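PDB 1ZYL: stress response kinase A from Escherichia coli, which phosphorylates itself and other proteins on serine and threonine residues using ATP, and probably protects cells from stress linked to reactive oxygen species. Local coordinates for residues Met132-Arg137 / Glu253-Phe258. Residues are numbered along the deposited sequence; the frame is centred on the assembly and turned at random.
Sequences MHQTGR and EEFSEF
The Phe255 ring meets the Gln134 amide obliquely, the two planes 36° apart. Gln134 NE2 lies 3.9 Å from CD1 of Phe255 and 3.7 Å from its CB. One face of the ring carries CG of the adjacent Glu254, offset toward the rim, and the ring also makes a cation-pi contact with Arg131. The second flat group is the Arg137 guanidinium. Ser256 OG sits at its edge, near its plane, but the angle is poor for a hydrogen bond. Ser256 OG is instead hydrogen-bonded to Gly130 O, and it also touches CB of Gln134 at 3.6 Å. Gln134 has CG anti to its backbone nitrogen (chi1 -173°) and an extended chain, which carries CG past Phe255 O at 3.7 Å and brings the amide to the phenylalanine. An alanine here would keep CB against Ser256 but would probably leave Phe255 CB and CD1 without their amide neighbour. No hydrogen bond joins the two segments. Within the loop, Phe258 N donates to Glu253 OE2, at its anti lone pair, which ties the two ends of 253-258 together. The contact joins the C-terminal part of helix 119-136 to the loop between helices 238-252 and 266-283, in the helical lobe of this kinase-like phosphotransferase fold. His133 ND1 is hydrogen-bonded to Tyr252 OH, at the end of helix 238-252, while Met132 and Thr135 pack against helix 64-79.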
loop_
_atom_site.group_PDB
_atom_site.type_symbol
_atom_site.label_atom_id
_atom_site.label_comp_id
_atom_site.label_asym_id
_atom_site.label_seq_id
_atom_site.Cartn_x
_atom_site.Cartn_y
_atom_site.Cartn_z
ATOM N N MET A 132 11.057 -3.756 -11.801
ATOM C CA MET A 132 10.994 -3.668 -10.347
ATOM C C MET A 132 10.954 -5.063 -9.772
ATOM O O MET A 132 11.766 -5.415 -8.919
ATOM C CB MET A 132 9.754 -2.906 -9.885
ATOM C CG MET A 132 9.849 -2.407 -8.443
ATOM S SD MET A 132 8.252 -2.090 -7.666
ATOM C CE MET A 132 7.840 -0.533 -8.369
ATOM N N HIS A 133 10.002 -5.860 -10.247
ATOM C CA HIS A 133 9.856 -7.238 -9.781
ATOM C C HIS A 133 11.063 -8.081 -10.144
ATOM O O HIS A 133 11.309 -9.117 -9.518
ATOM C CB HIS A 133 8.591 -7.866 -10.355
ATOM C CG HIS A 133 7.335 -7.279 -9.803
ATOM N ND1 HIS A 133 6.098 -7.850 -9.993
ATOM C CD2 HIS A 133 7.126 -6.169 -9.057
ATOM C CE1 HIS A 133 5.180 -7.120 -9.387
ATOM N NE2 HIS A 133 5.778 -6.094 -8.810
ATOM N N GLN A 134 11.808 -7.632 -11.156
ATOM C CA GLN A 134 13.016 -8.323 -11.581
ATOM C C GLN A 134 13.991 -8.220 -10.415
ATOM O O GLN A 134 14.642 -9.200 -10.046
ATOM C CB GLN A 134 13.613 -7.645 -12.806
ATOM C CG GLN A 134 14.777 -8.399 -13.423
ATOM C CD GLN A 134 15.404 -7.654 -14.587
ATOM O OE1 GLN A 134 16.166 -8.226 -15.357
ATOM N NE2 GLN A 134 15.092 -6.372 -14.712
ATOM N N THR A 135 14.076 -7.021 -9.838
ATOM C CA THR A 135 14.939 -6.761 -8.685
ATOM C C THR A 135 14.311 -7.461 -7.499
ATOM O O THR A 135 14.912 -8.325 -6.866
ATOM C CB THR A 135 14.995 -5.262 -8.331
ATOM O OG1 THR A 135 15.480 -4.512 -9.453
ATOM C CG2 THR A 135 15.906 -5.032 -7.148
ATOM N N GLY A 136 13.076 -7.070 -7.220
ATOM C CA GLY A 136 12.345 -7.635 -6.107
ATOM C C GLY A 136 12.422 -9.139 -5.982
ATOM O O GLY A 136 12.233 -9.670 -4.890
ATOM N N ARG A 137 12.690 -9.848 -7.071
ATOM C CA ARG A 137 12.757 -11.298 -6.948
ATOM C C ARG A 137 14.116 -11.817 -6.487
ATOM O O ARG A 137 14.226 -12.975 -6.085
ATOM C CB ARG A 137 12.338 -11.990 -8.253
ATOM C CG ARG A 137 13.049 -11.541 -9.520
ATOM C CD ARG A 137 12.694 -12.487 -10.661
ATOM N NE ARG A 137 11.297 -12.908 -10.587
ATOM C CZ ARG A 137 10.256 -12.177 -10.982
ATOM N NH1 ARG A 137 10.429 -10.968 -11.505
ATOM N NH2 ARG A 137 9.029 -12.651 -10.820
ATOM N N GLU A 253 6.317 -8.067 -19.251
ATOM C CA GLU A 253 7.146 -9.213 -19.626
ATOM C C GLU A 253 8.510 -8.907 -20.252
ATOM O O GLU A 253 9.313 -9.823 -20.458
ATOM C CB GLU A 253 6.367 -10.164 -20.539
ATOM C CG GLU A 253 5.094 -10.684 -19.895
ATOM C CD GLU A 253 4.798 -12.124 -20.226
ATOM O OE1 GLU A 253 4.692 -12.463 -21.426
ATOM O OE2 GLU A 253 4.664 -12.920 -19.276
ATOM N N GLU A 254 8.787 -7.639 -20.548
ATOM C CA GLU A 254 10.078 -7.298 -21.119
ATOM C C GLU A 254 11.193 -7.592 -20.118
ATOM O O GLU A 254 12.298 -7.953 -20.513
ATOM C CB GLU A 254 10.126 -5.823 -21.526
ATOM C CG GLU A 254 11.528 -5.354 -21.933
ATOM C CD GLU A 254 11.599 -3.874 -22.297
ATOM O OE1 GLU A 254 12.723 -3.360 -22.473
ATOM O OE2 GLU A 254 10.541 -3.221 -22.413
ATOM N N PHE A 255 10.901 -7.460 -18.823
ATOM C CA PHE A 255 11.904 -7.699 -17.779
ATOM C C PHE A 255 11.570 -8.811 -16.785
ATOM O O PHE A 255 12.447 -9.307 -16.083
ATOM C CB PHE A 255 12.156 -6.408 -17.006
ATOM C CG PHE A 255 12.637 -5.287 -17.863
ATOM C CD1 PHE A 255 13.944 -5.262 -18.324
ATOM C CD2 PHE A 255 11.768 -4.275 -18.256
ATOM C CE1 PHE A 255 14.378 -4.243 -19.170
ATOM C CE2 PHE A 255 12.195 -3.252 -19.104
ATOM C CZ PHE A 255 13.499 -3.237 -19.561
ATOM N N SER A 256 10.299 -9.179 -16.706
ATOM C CA SER A 256 9.861 -10.234 -15.800
ATOM C C SER A 256 8.701 -10.973 -16.430
ATOM O O SER A 256 7.734 -10.360 -16.886
ATOM C CB SER A 256 9.422 -9.655 -14.457
ATOM O OG SER A 256 10.537 -9.278 -13.679
ATOM N N GLU A 257 8.799 -12.292 -16.478
ATOM C CA GLU A 257 7.723 -13.060 -17.051
ATOM C C GLU A 257 6.581 -12.988 -16.047
ATOM O O GLU A 257 6.807 -12.954 -14.835
ATOM C CB GLU A 257 8.149 -14.508 -17.274
ATOM C CG GLU A 257 7.121 -15.306 -18.065
ATOM C CD GLU A 257 7.452 -16.784 -18.165
ATOM O OE1 GLU A 257 6.620 -17.542 -18.714
ATOM O OE2 GLU A 257 8.541 -17.188 -17.697
ATOM N N PHE A 258 5.356 -12.927 -16.556
ATOM C CA PHE A 258 4.178 -12.865 -15.700
ATOM C C PHE A 258 3.449 -14.196 -15.776
ATOM O O PHE A 258 3.310 -14.779 -16.843
ATOM C CB PHE A 258 3.237 -11.742 -16.150
ATOM C CG PHE A 258 2.015 -11.594 -15.286
ATOM C CD1 PHE A 258 0.742 -11.708 -15.832
ATOM C CD2 PHE A 258 2.136 -11.353 -13.919
ATOM C CE1 PHE A 258 -0.394 -11.589 -15.027
ATOM C CE2 PHE A 258 1.006 -11.233 -13.108
ATOM C CZ PHE A 258 -0.258 -11.352 -13.664
#